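Glutathione S-transferase-3 (Necator americanus, PDB 3W8S) probably catalyses the conjugation of glutathione to electrophilic halide compounds, releasing the halide, as a sigma-class glutathione S-transferase. Local coordinates at residues G13-E16 and I17-I21; A68-V71 and A72-G76; Q94-D97 and F98-I102; K119-E123 and V124-A128. All coordinates share one frame; numbering follows the deposited sequence.

All four contacts are local, joining successive turns of one helix or, in contact 1, the loop before it to its first turns. Contacts 1 and 2 are mostly buried, their centres about 12 Å apart, and touch through I21 and V71, packing helix 16-25 on helix 64-75 in the thioredoxin-like N-terminal domain. Contact 3 is partly buried and contact 4 lies at the surface; both are in the C-terminal helices, where I102 meets A128. Contacts 2 and 3 reach the second subunit. The chemistry follows position: a buried ion and amide network in contact 1, salt bridges at the subunit interface in contact 2, a glutathione-binding carboxylate in contact 3, and backbone rearrangement before a proline in contact 4.

Contact 1: residues G13-E16 and I17-I21; sequences GAAE and IIRQI
E16 sets its carboxylate beside the first turn, CG anti to the backbone N (chi1 -179°) with a bend at chi2 (51°), whereas R19 and Q20 both start with CG beside their backbone N and then run extended, which brings both to that carboxylate. R19 crosses E16 at about a right angle, and its NH1 forms a salt bridge to OE1 of E16 at 3.1 Å, using the anti lone pair with the oxygen close to the guanidinium plane. The other oxygen, OE2 of E16, takes NE2 of Q20 at 3.0 Å, again through an anti lone pair. A15 places CB over one face of the guanidinium, 3.8 Å from NH2 of R19. Behind the side chains, R19 N bonds to A15 O at 3.2 Å and Q20 N to E16 O at 3.0 Å. Water 1 bridges G13 O to I17 N, and water 2 links A14 O to I18 N at the start of helix 16-25, in the thioredoxin-like domain. Outside partners extend the network: W197 and R201 reach OE2 of E16, D31 pairs with NE of R19, and E162 accepts from NE2 of Q20. With both oxygens gripped in a buried setting, the E16 carboxylate is held against rotation, and the surrounding positive groups would probably favour its ionised form.

Contact 2: residues A68-V71 and A72-G76; sequences ARFV and AKKFG
R69 and K73, one turn apart, lie side by side and point the same way, with CD of R69 3.5 Å from CE of K73. Their charged ends stay apart, NE of R69 being 4.5 Å from NZ of K73, and each has an acidic partner on the following helix, 82-101: D89 for NE of R69 and E85 for NZ of K73. NH1 of R69 also forms a salt bridge with D89 of the second subunit. The backbone is satisfied along the helix: A72 N donates to A68 O at 2.7 Å, K73 N to R69 O at 2.9 Å, K74 N to F70 O at 3.2 Å and F75 N to V71 O at 3.0 Å. F70 O also receives a weak second bond from K73 N. Near the C-terminal end of helix 64-75, G76 N reaches back weakly to A72 O, and G76 itself leaves helical geometry with positive phi. Carbon contacts accompany these bonds: the aliphatic stem of K74 bends at chi2 (-82°), and its CE lies 3.3 Å from CZ of F70. CG1 of V71 meets the F75 ring at its edge, 3.6 Å from CD2, on the side of the helix where V71 packs against I21 and F22 of helix 16-25. The two neighbouring cations therefore pack through their aliphatic stems while carboxylates of both subunits take up charge, which would probably offset their mutual repulsion and joins this helix to the second subunit of the assembly.

Contact 3: residues Q94-D97 and F98-I102; sequences QYKD and FINEI. With GSH (glutathione), chain B.
D97 offers OD2 to the amino group of glutathione, with N1 of the ligand at 2.9 Å, and the same oxygen accepts from Q63 of the second subunit. OD1 of D97 takes a weak second bond from glutathione N1 and a firmer one from water 3 at 2.9 Å, so both carboxylate oxygens are engaged. The D97 carboxylate is aimed at the ligand by CG lying beside the backbone N (chi1 -69°). Glutathione itself is held mainly by the second subunit, through W39, K43, Q50, L51, Q63 and S64; D97, on helix 82-101, reaches across the interface to complete that site, as in sigma-class transferases, whose glutathione site draws an acidic residue from the partner subunit. On another flank of the helix Y95 meets both F98 and I99. I99 brings CG1 over one face of the Y95 ring as a CH-pi contact, 3.8 Å from the ring centroid and 21° off its normal, offset toward the rim and 3.6 Å from CZ of Y95. F98 meets Y95 obliquely, with its own ring stacked on F132 of helix 117-143. Beneath these side chains, I99 N bonds to Y95 O at 2.8 Å with an almost straight N-H (169°), and N100 N bonds to K96 O at 2.9 Å.

Contact 4: residues K119-E123 and V124-A128; sequences KLSNE and VFLPA
L120 and V124 lie side by side on one flank of helix 117-143, pointing the same way, with CD2 of L120 3.9 Å from CG2 of V124. L120 continues onto P104, F105 and V108 of helix 103-109. F125 instead turns away from the preceding turn: its CG stands anti to the backbone N (chi1 180°), and the ring stacks on F105 and meets F167 edge-to-face. L126 lays CD1 alongside S121, 4.1 Å from OG. P127 points back toward the preceding turn and sets CD 3.2 Å from N122 O, where a backbone N-H would otherwise serve. A wider, pi-type turn at 121-123 precedes the proline. L120 O accepts from both V124 N at 2.8 Å and F125 N at 3.0 Å, while S121 O receives L126 N at 2.9 Å in a nearly straight bond (172°). On the exposed flank, K119 forms a salt bridge through NZ to OE2 of E123 at 3.0 Å, met on the syn side but 35° out of the carboxylate plane. Proline has no N-H to donate, consistent with the kink at P127; L120 O, used twice, and S121 O, bonded to L126 N, carry the bonding across the widened turn.

Contact 1: residues G13-E16 and I17-I21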
loop_
_atom_site.group_PDB
_atom_site.type_symbol
_atom_site.label_atom_id
_atom_site.label_comp_id
_atom_site.label_asym_id
_atom_site.label_seq_id
_atom_site.Cartn_x
_atom_site.Cartn_y
_atom_site.Cartn_z
ATOM N N GLY A 13 9.346 -8.576 11.514
ATOM C CA GLY A 13 9.349 -7.400 10.607
ATOM C C GLY A 13 8.156 -7.471 9.659
ATOM O O GLY A 13 6.987 -7.872 10.043
ATOM N N ALA A 14 8.468 -7.159 8.398
ATOM C CA ALA A 14 7.442 -7.000 7.366
ATOM C C ALA A 14 6.961 -8.378 6.789
ATOM O O ALA A 14 5.968 -8.417 6.079
ATOM C CB ALA A 14 7.947 -6.048 6.251
ATOM N N ALA A 15 7.635 -9.498 7.143
ATOM C CA ALA A 15 7.284 -10.820 6.615
ATOM C C ALA A 15 6.294 -11.537 7.503
ATOM O O ALA A 15 5.737 -12.558 7.093
ATOM C CB ALA A 15 8.537 -11.691 6.493
ATOM N N GLU A 16 6.140 -11.110 8.755
ATOM C CA GLU A 16 5.541 -12.027 9.785
ATOM C C GLU A 16 4.076 -12.367 9.497
ATOM O O GLU A 16 3.644 -13.478 9.731
ATOM C CB GLU A 16 5.647 -11.334 11.154
ATOM C CG GLU A 16 5.117 -12.099 12.365
ATOM C CD GLU A 16 5.643 -13.537 12.512
ATOM O OE1 GLU A 16 6.743 -13.866 12.055
ATOM O OE2 GLU A 16 4.912 -14.341 13.159
ATOM N N ILE A 17 3.289 -11.401 8.990
ATOM C CA ILE A 17 1.866 -11.719 8.694
ATOM C C ILE A 17 1.721 -12.746 7.572
ATOM O O ILE A 17 0.847 -13.634 7.604
ATOM C CB ILE A 17 1.029 -10.451 8.354
ATOM C CG1 ILE A 17 0.977 -9.505 9.572
ATOM C CG2 ILE A 17 -0.392 -10.820 7.925
ATOM C CD1 ILE A 17 0.999 -10.050 10.998
ATOM N N ILE A 18 2.596 -12.636 6.573
ATOM C CA ILE A 18 2.620 -13.628 5.501
ATOM C C ILE A 18 2.850 -15.044 6.122
ATOM O O ILE A 18 2.148 -15.997 5.740
ATOM C CB ILE A 18 3.732 -13.327 4.482
ATOM C CG1 ILE A 18 3.427 -11.985 3.723
ATOM C CG2 ILE A 18 3.892 -14.475 3.471
ATOM C CD1 ILE A 18 4.715 -11.270 3.269
ATOM N N ARG A 19 3.818 -15.180 7.051
ATOM C CA ARG A 19 4.070 -16.480 7.754
ATOM C C ARG A 19 2.835 -16.960 8.492
ATOM O O ARG A 19 2.475 -18.170 8.435
ATOM C CB ARG A 19 5.197 -16.271 8.776
ATOM C CG ARG A 19 6.510 -15.894 8.091
ATOM C CD ARG A 19 7.618 -15.997 9.115
ATOM N NE ARG A 19 8.939 -15.520 8.614
ATOM C CZ ARG A 19 9.561 -14.392 9.022
ATOM N NH1 ARG A 19 8.965 -13.546 9.892
ATOM N NH2 ARG A 19 10.787 -14.079 8.474
ATOM N N GLN A 20 2.153 -16.015 9.158
ATOM C CA GLN A 20 0.948 -16.402 9.924
ATOM C C GLN A 20 -0.215 -16.843 9.019
ATOM O O GLN A 20 -1.039 -17.698 9.433
ATOM C CB GLN A 20 0.490 -15.276 10.837
ATOM C CG GLN A 20 1.572 -14.944 11.846
ATOM C CD GLN A 20 1.172 -13.864 12.817
ATOM O OE1 GLN A 20 0.037 -13.391 12.759
ATOM N NE2 GLN A 20 2.090 -13.502 13.775
ATOM N N ILE A 21 -0.322 -16.260 7.820
ATOM C CA ILE A 21 -1.322 -16.738 6.845
ATOM C C ILE A 21 -1.052 -18.194 6.400
ATOM O O ILE A 21 -1.979 -19.031 6.405
ATOM C CB ILE A 21 -1.481 -15.825 5.635
ATOM C CG1 ILE A 21 -2.001 -14.429 6.092
ATOM C CG2 ILE A 21 -2.472 -16.442 4.635
ATOM C CD1 ILE A 21 -1.609 -13.316 5.097
HETATM O O HOH W 1 4.312 -8.424 9.018
HETATM O O HOH W 2 3.634 -9.632 6.425
#

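Contact 2: residues A68-V71 and A72-G76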
loop_
_atom_site.group_PDB
_atom_site.type_symbol
_atom_site.label_atom_id
_atom_site.label_comp_id
_atom_site.label_asym_id
_atom_site.label_seq_id
_atom_site.Cartn_x
_atom_site.Cartn_y
_atom_site.Cartn_z
ATOM N N ALA A 68 1.053 -10.705 1.049
ATOM C CA ALA A 68 0.072 -11.121 2.063
ATOM C C ALA A 68 -1.289 -11.271 1.392
ATOM O O ALA A 68 -2.012 -12.253 1.631
ATOM C CB ALA A 68 -0.014 -10.123 3.208
ATOM N N ARG A 69 -1.641 -10.289 0.557
ATOM C CA ARG A 69 -2.928 -10.348 -0.143
ATOM C C ARG A 69 -3.028 -11.585 -1.060
ATOM O O ARG A 69 -4.046 -12.261 -1.073
ATOM C CB ARG A 69 -3.279 -9.031 -0.961
ATOM C CG ARG A 69 -4.667 -9.080 -1.600
ATOM C CD ARG A 69 -4.978 -7.836 -2.434
ATOM N NE ARG A 69 -4.776 -6.707 -1.543
ATOM C CZ ARG A 69 -3.739 -5.882 -1.520
ATOM N NH1 ARG A 69 -2.708 -5.953 -2.397
ATOM N NH2 ARG A 69 -3.741 -5.009 -0.567
ATOM N N PHE A 70 -1.998 -11.810 -1.843
ATOM C CA PHE A 70 -1.949 -12.962 -2.725
ATOM C C PHE A 70 -2.202 -14.293 -1.947
ATOM O O PHE A 70 -3.069 -15.090 -2.358
ATOM C CB PHE A 70 -0.579 -13.060 -3.403
ATOM C CG PHE A 70 -0.431 -14.299 -4.290
ATOM C CD1 PHE A 70 -1.087 -14.376 -5.517
ATOM C CD2 PHE A 70 0.387 -15.366 -3.893
ATOM C CE1 PHE A 70 -0.979 -15.526 -6.332
ATOM C CE2 PHE A 70 0.489 -16.528 -4.685
ATOM C CZ PHE A 70 -0.184 -16.601 -5.930
ATOM N N VAL A 71 -1.451 -14.512 -0.855
ATOM C CA VAL A 71 -1.566 -15.736 -0.021
ATOM C C VAL A 71 -2.945 -15.762 0.692
ATOM O O VAL A 71 -3.633 -16.838 0.724
ATOM C CB VAL A 71 -0.371 -15.794 0.975
ATOM C CG1 VAL A 71 -0.469 -16.962 1.920
ATOM C CG2 VAL A 71 0.911 -16.102 0.143
ATOM N N ALA A 72 -3.346 -14.623 1.266
ATOM C CA ALA A 72 -4.643 -14.584 1.929
ATOM C C ALA A 72 -5.749 -14.952 0.936
ATOM O O ALA A 72 -6.690 -15.613 1.330
ATOM C CB ALA A 72 -4.921 -13.225 2.529
ATOM N N LYS A 73 -5.658 -14.522 -0.330
ATOM C CA LYS A 73 -6.762 -14.779 -1.271
ATOM C C LYS A 73 -6.736 -16.310 -1.602
ATOM O O LYS A 73 -7.808 -16.926 -1.746
ATOM C CB LYS A 73 -6.701 -13.938 -2.610
ATOM C CG LYS A 73 -7.227 -12.436 -2.567
ATOM C CD LYS A 73 -7.002 -11.531 -3.875
ATOM C CE LYS A 73 -7.382 -10.044 -3.747
ATOM N NZ LYS A 73 -8.122 -9.617 -2.446
ATOM N N LYS A 74 -5.559 -16.913 -1.707
ATOM C CA LYS A 74 -5.449 -18.362 -1.999
ATOM C C LYS A 74 -6.092 -19.145 -0.871
ATOM O O LYS A 74 -6.753 -20.151 -1.121
ATOM C CB LYS A 74 -3.992 -18.856 -2.099
ATOM C CG LYS A 74 -3.259 -18.345 -3.326
ATOM C CD LYS A 74 -3.579 -19.192 -4.574
ATOM C CE LYS A 74 -2.827 -18.649 -5.811
ATOM N NZ LYS A 74 -3.418 -19.140 -7.111
ATOM N N PHE A 75 -5.939 -18.669 0.363
ATOM C CA PHE A 75 -6.329 -19.508 1.537
ATOM C C PHE A 75 -7.593 -19.045 2.249
ATOM O O PHE A 75 -7.994 -19.606 3.272
ATOM C CB PHE A 75 -5.114 -19.647 2.433
ATOM C CG PHE A 75 -3.960 -20.341 1.715
ATOM C CD1 PHE A 75 -4.164 -21.606 1.161
ATOM C CD2 PHE A 75 -2.715 -19.730 1.567
ATOM C CE1 PHE A 75 -3.135 -22.278 0.483
ATOM C CE2 PHE A 75 -1.683 -20.367 0.864
ATOM C CZ PHE A 75 -1.899 -21.647 0.312
ATOM N N GLY A 76 -8.249 -18.016 1.705
ATOM C CA GLY A 76 -9.549 -17.627 2.271
ATOM C C GLY A 76 -9.461 -16.610 3.431
ATOM O O GLY A 76 -10.425 -16.482 4.188
#

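Contact 3: residues Q94-D97 and F98-I102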
loop_
_atom_site.group_PDB
_atom_site.type_symbol
_atom_site.label_atom_id
_atom_site.label_comp_id
_atom_site.label_asym_id
_atom_site.label_seq_id
_atom_site.Cartn_x
_atom_site.Cartn_y
_atom_site.Cartn_z
ATOM N N GLN A 94 -4.206 1.787 5.651
ATOM C CA GLN A 94 -4.115 2.728 6.791
ATOM C C GLN A 94 -2.997 2.349 7.805
ATOM O O GLN A 94 -2.363 3.207 8.452
ATOM C CB GLN A 94 -5.491 2.826 7.523
ATOM C CG GLN A 94 -5.576 3.937 8.627
ATOM C CD GLN A 94 -5.375 5.356 8.057
ATOM O OE1 GLN A 94 -5.587 5.620 6.838
ATOM N NE2 GLN A 94 -5.040 6.306 8.944
ATOM N N TYR A 95 -2.875 1.041 8.047
ATOM C CA TYR A 95 -1.866 0.508 8.937
ATOM C C TYR A 95 -0.456 0.879 8.372
ATOM O O TYR A 95 0.437 1.291 9.093
ATOM C CB TYR A 95 -2.036 -1.036 8.986
ATOM C CG TYR A 95 -0.873 -1.717 9.655
ATOM C CD1 TYR A 95 -0.768 -1.689 11.042
ATOM C CD2 TYR A 95 0.154 -2.357 8.910
ATOM C CE1 TYR A 95 0.307 -2.278 11.710
ATOM C CE2 TYR A 95 1.243 -2.962 9.569
ATOM C CZ TYR A 95 1.275 -2.920 10.982
ATOM O OH TYR A 95 2.297 -3.481 11.720
ATOM N N LYS A 96 -0.282 0.764 7.066
ATOM C CA LYS A 96 0.954 1.179 6.446
ATOM C C LYS A 96 1.204 2.693 6.671
ATOM O O LYS A 96 2.316 3.060 6.962
ATOM C CB LYS A 96 0.909 0.839 4.963
ATOM C CG LYS A 96 2.021 1.449 4.106
ATOM C CD LYS A 96 1.900 0.872 2.646
ATOM C CE LYS A 96 2.639 -0.462 2.526
ATOM N NZ LYS A 96 2.693 -1.093 1.186
ATOM N N ASP A 97 0.177 3.551 6.541
ATOM C CA ASP A 97 0.336 4.954 6.886
ATOM C C ASP A 97 0.760 5.129 8.357
ATOM O O ASP A 97 1.554 5.985 8.654
ATOM C CB ASP A 97 -0.947 5.800 6.628
ATOM C CG ASP A 97 -1.270 5.970 5.140
ATOM O OD1 ASP A 97 -0.397 5.725 4.252
ATOM O OD2 ASP A 97 -2.425 6.402 4.849
ATOM N N PHE A 98 0.172 4.362 9.266
ATOM C CA PHE A 98 0.437 4.507 10.711
ATOM C C PHE A 98 1.948 4.119 10.882
ATOM O O PHE A 98 2.692 4.820 11.572
ATOM C CB PHE A 98 -0.494 3.550 11.426
ATOM C CG PHE A 98 -0.042 3.167 12.787
ATOM C CD1 PHE A 98 0.082 4.164 13.812
ATOM C CD2 PHE A 98 0.255 1.824 13.096
ATOM C CE1 PHE A 98 0.500 3.809 15.093
ATOM C CE2 PHE A 98 0.677 1.452 14.436
ATOM C CZ PHE A 98 0.810 2.464 15.417
ATOM N N ILE A 99 2.369 3.002 10.268
ATOM C CA ILE A 99 3.786 2.558 10.342
ATOM C C ILE A 99 4.744 3.633 9.819
ATOM O O ILE A 99 5.766 3.937 10.478
ATOM C CB ILE A 99 4.023 1.174 9.638
ATOM C CG1 ILE A 99 3.201 0.102 10.394
ATOM C CG2 ILE A 99 5.535 0.824 9.625
ATOM C CD1 ILE A 99 3.610 0.004 11.851
ATOM N N ASN A 100 4.408 4.236 8.675
ATOM C CA ASN A 100 5.197 5.342 8.141
ATOM C C ASN A 100 5.213 6.541 9.120
ATOM O O ASN A 100 6.223 7.189 9.263
ATOM C CB ASN A 100 4.730 5.730 6.694
ATOM C CG ASN A 100 5.134 4.648 5.629
ATOM O OD1 ASN A 100 6.167 3.990 5.764
ATOM N ND2 ASN A 100 4.316 4.467 4.577
ATOM N N GLU A 101 4.115 6.795 9.824
ATOM C CA GLU A 101 4.050 7.937 10.681
ATOM C C GLU A 101 4.981 7.735 11.938
ATOM O O GLU A 101 5.593 8.684 12.409
ATOM C CB GLU A 101 2.606 8.201 11.113
ATOM C CG GLU A 101 2.464 9.383 12.026
ATOM C CD GLU A 101 1.015 9.590 12.522
ATOM O OE1 GLU A 101 0.113 8.809 12.152
ATOM O OE2 GLU A 101 0.775 10.515 13.296
ATOM N N ILE A 102 5.083 6.528 12.443
ATOM C CA ILE A 102 5.908 6.296 13.611
ATOM C C ILE A 102 7.364 5.919 13.284
ATOM O O ILE A 102 8.111 5.499 14.156
ATOM C CB ILE A 102 5.267 5.276 14.519
ATOM C CG1 ILE A 102 5.218 3.906 13.803
ATOM C CG2 ILE A 102 3.840 5.753 14.878
ATOM C CD1 ILE A 102 4.821 2.768 14.735
HETATM N N1 GSH B . -2.756 6.597 2.004
HETATM C CA1 GSH B . -3.847 7.534 1.738
HETATM C C1 GSH B . -4.403 7.248 0.352
HETATM O O11 GSH B . -5.601 7.477 0.077
HETATM O O12 GSH B . -3.624 6.758 -0.496
HETATM C CB1 GSH B . -3.367 8.992 1.828
HETATM C CG1 GSH B . -4.604 9.923 1.790
HETATM C CD1 GSH B . -4.183 11.394 1.899
HETATM O OE1 GSH B . -3.003 11.728 2.020
HETATM N N2 GSH B . -5.152 12.314 1.906
HETATM C CA2 GSH B . -4.897 13.735 1.954
HETATM C C2 GSH B . -5.914 14.370 2.856
HETATM O O2 GSH B . -7.081 13.987 2.809
HETATM C CB2 GSH B . -5.064 14.295 0.526
HETATM S SG2 GSH B . -4.465 15.986 0.403
HETATM N N3 GSH B . -5.518 15.369 3.667
HETATM C CA3 GSH B . -6.488 16.146 4.413
HETATM C C3 GSH B . -6.454 15.779 5.887
HETATM O O31 GSH B . -7.268 16.322 6.655
HETATM O O32 GSH B . -5.634 14.937 6.307
HETATM O O HOH W 3 2.429 5.813 3.834
#

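Contact 4: residues K119-E123 and V124-A128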
loop_
_atom_site.group_PDB
_atom_site.type_symbol
_atom_site.label_atom_id
_atom_site.label_comp_id
_atom_site.label_asym_id
_atom_site.label_seq_id
_atom_site.Cartn_x
_atom_site.Cartn_y
_atom_site.Cartn_z
ATOM N N LYS A 119 10.779 10.314 24.724
ATOM C CA LYS A 119 10.131 11.482 24.114
ATOM C C LYS A 119 9.377 11.079 22.808
ATOM O O LYS A 119 8.248 11.494 22.588
ATOM C CB LYS A 119 11.166 12.553 23.792
ATOM C CG LYS A 119 10.622 13.830 23.170
ATOM C CD LYS A 119 11.650 14.939 23.366
ATOM C CE LYS A 119 11.656 15.939 22.230
ATOM N NZ LYS A 119 10.733 17.040 22.618
ATOM N N LEU A 120 10.047 10.304 21.958
ATOM C CA LEU A 120 9.476 9.749 20.716
ATOM C C LEU A 120 8.258 8.880 20.979
ATOM O O LEU A 120 7.259 8.974 20.275
ATOM C CB LEU A 120 10.553 8.948 19.939
ATOM C CG LEU A 120 11.509 9.878 19.199
ATOM C CD1 LEU A 120 12.804 9.140 18.820
ATOM C CD2 LEU A 120 10.874 10.533 17.981
ATOM N N SER A 121 8.324 8.101 22.037
ATOM C CA SER A 121 7.200 7.351 22.461
ATOM C C SER A 121 6.001 8.269 22.809
ATOM O O SER A 121 4.876 8.031 22.327
ATOM C CB SER A 121 7.583 6.502 23.664
ATOM O OG SER A 121 6.463 5.663 24.005
ATOM N N ASN A 122 6.253 9.304 23.620
ATOM C CA ASN A 122 5.222 10.229 24.139
ATOM C C ASN A 122 4.676 11.091 22.999
ATOM O O ASN A 122 3.461 11.359 22.920
ATOM C CB ASN A 122 5.807 11.225 25.212
ATOM C CG ASN A 122 6.178 10.557 26.526
ATOM O OD1 ASN A 122 5.698 9.465 26.873
ATOM N ND2 ASN A 122 7.078 11.227 27.286
ATOM N N GLU A 123 5.557 11.505 22.106
ATOM C CA GLU A 123 5.164 12.498 21.112
ATOM C C GLU A 123 4.819 11.929 19.767
ATOM O O GLU A 123 4.103 12.546 19.030
ATOM C CB GLU A 123 6.290 13.526 20.876
ATOM C CG GLU A 123 6.607 14.315 22.114
ATOM C CD GLU A 123 7.591 15.477 21.881
ATOM O OE1 GLU A 123 7.980 15.793 20.733
ATOM O OE2 GLU A 123 7.914 16.122 22.894
ATOM N N VAL A 124 5.399 10.805 19.407
ATOM C CA VAL A 124 5.190 10.266 18.054
ATOM C C VAL A 124 4.368 8.955 18.143
ATOM O O VAL A 124 3.299 8.844 17.536
ATOM C CB VAL A 124 6.515 10.021 17.280
ATOM C CG1 VAL A 124 6.244 9.342 15.915
ATOM C CG2 VAL A 124 7.229 11.365 17.021
ATOM N N PHE A 125 4.845 7.982 18.885
ATOM C CA PHE A 125 4.208 6.707 18.849
ATOM C C PHE A 125 2.779 6.697 19.443
ATOM O O PHE A 125 1.787 6.250 18.816
ATOM C CB PHE A 125 5.075 5.658 19.556
ATOM C CG PHE A 125 4.439 4.297 19.552
ATOM C CD1 PHE A 125 4.306 3.565 18.349
ATOM C CD2 PHE A 125 3.903 3.761 20.691
ATOM C CE1 PHE A 125 3.680 2.306 18.282
ATOM C CE2 PHE A 125 3.250 2.492 20.638
ATOM C CZ PHE A 125 3.151 1.760 19.423
ATOM N N LEU A 126 2.652 7.113 20.704
ATOM C CA LEU A 126 1.352 7.001 21.336
ATOM C C LEU A 126 0.238 7.906 20.691
ATOM O O LEU A 126 -0.861 7.449 20.507
ATOM C CB LEU A 126 1.462 7.257 22.874
ATOM C CG LEU A 126 2.074 6.018 23.608
ATOM C CD1 LEU A 126 2.598 6.347 25.057
ATOM C CD2 LEU A 126 1.152 4.789 23.563
ATOM N N PRO A 127 0.558 9.172 20.319
ATOM C CA PRO A 127 -0.420 9.978 19.549
ATOM C C PRO A 127 -0.779 9.319 18.202
ATOM O O PRO A 127 -1.924 9.399 17.815
ATOM C CB PRO A 127 0.311 11.347 19.311
ATOM C CG PRO A 127 1.255 11.422 20.562
ATOM C CD PRO A 127 1.764 9.954 20.665
ATOM N N ALA A 128 0.201 8.757 17.477
ATOM C CA ALA A 128 -0.148 8.067 16.223
ATOM C C ALA A 128 -1.049 6.869 16.499
ATOM O O ALA A 128 -1.993 6.712 15.744
ATOM C CB ALA A 128 1.115 7.604 15.462
#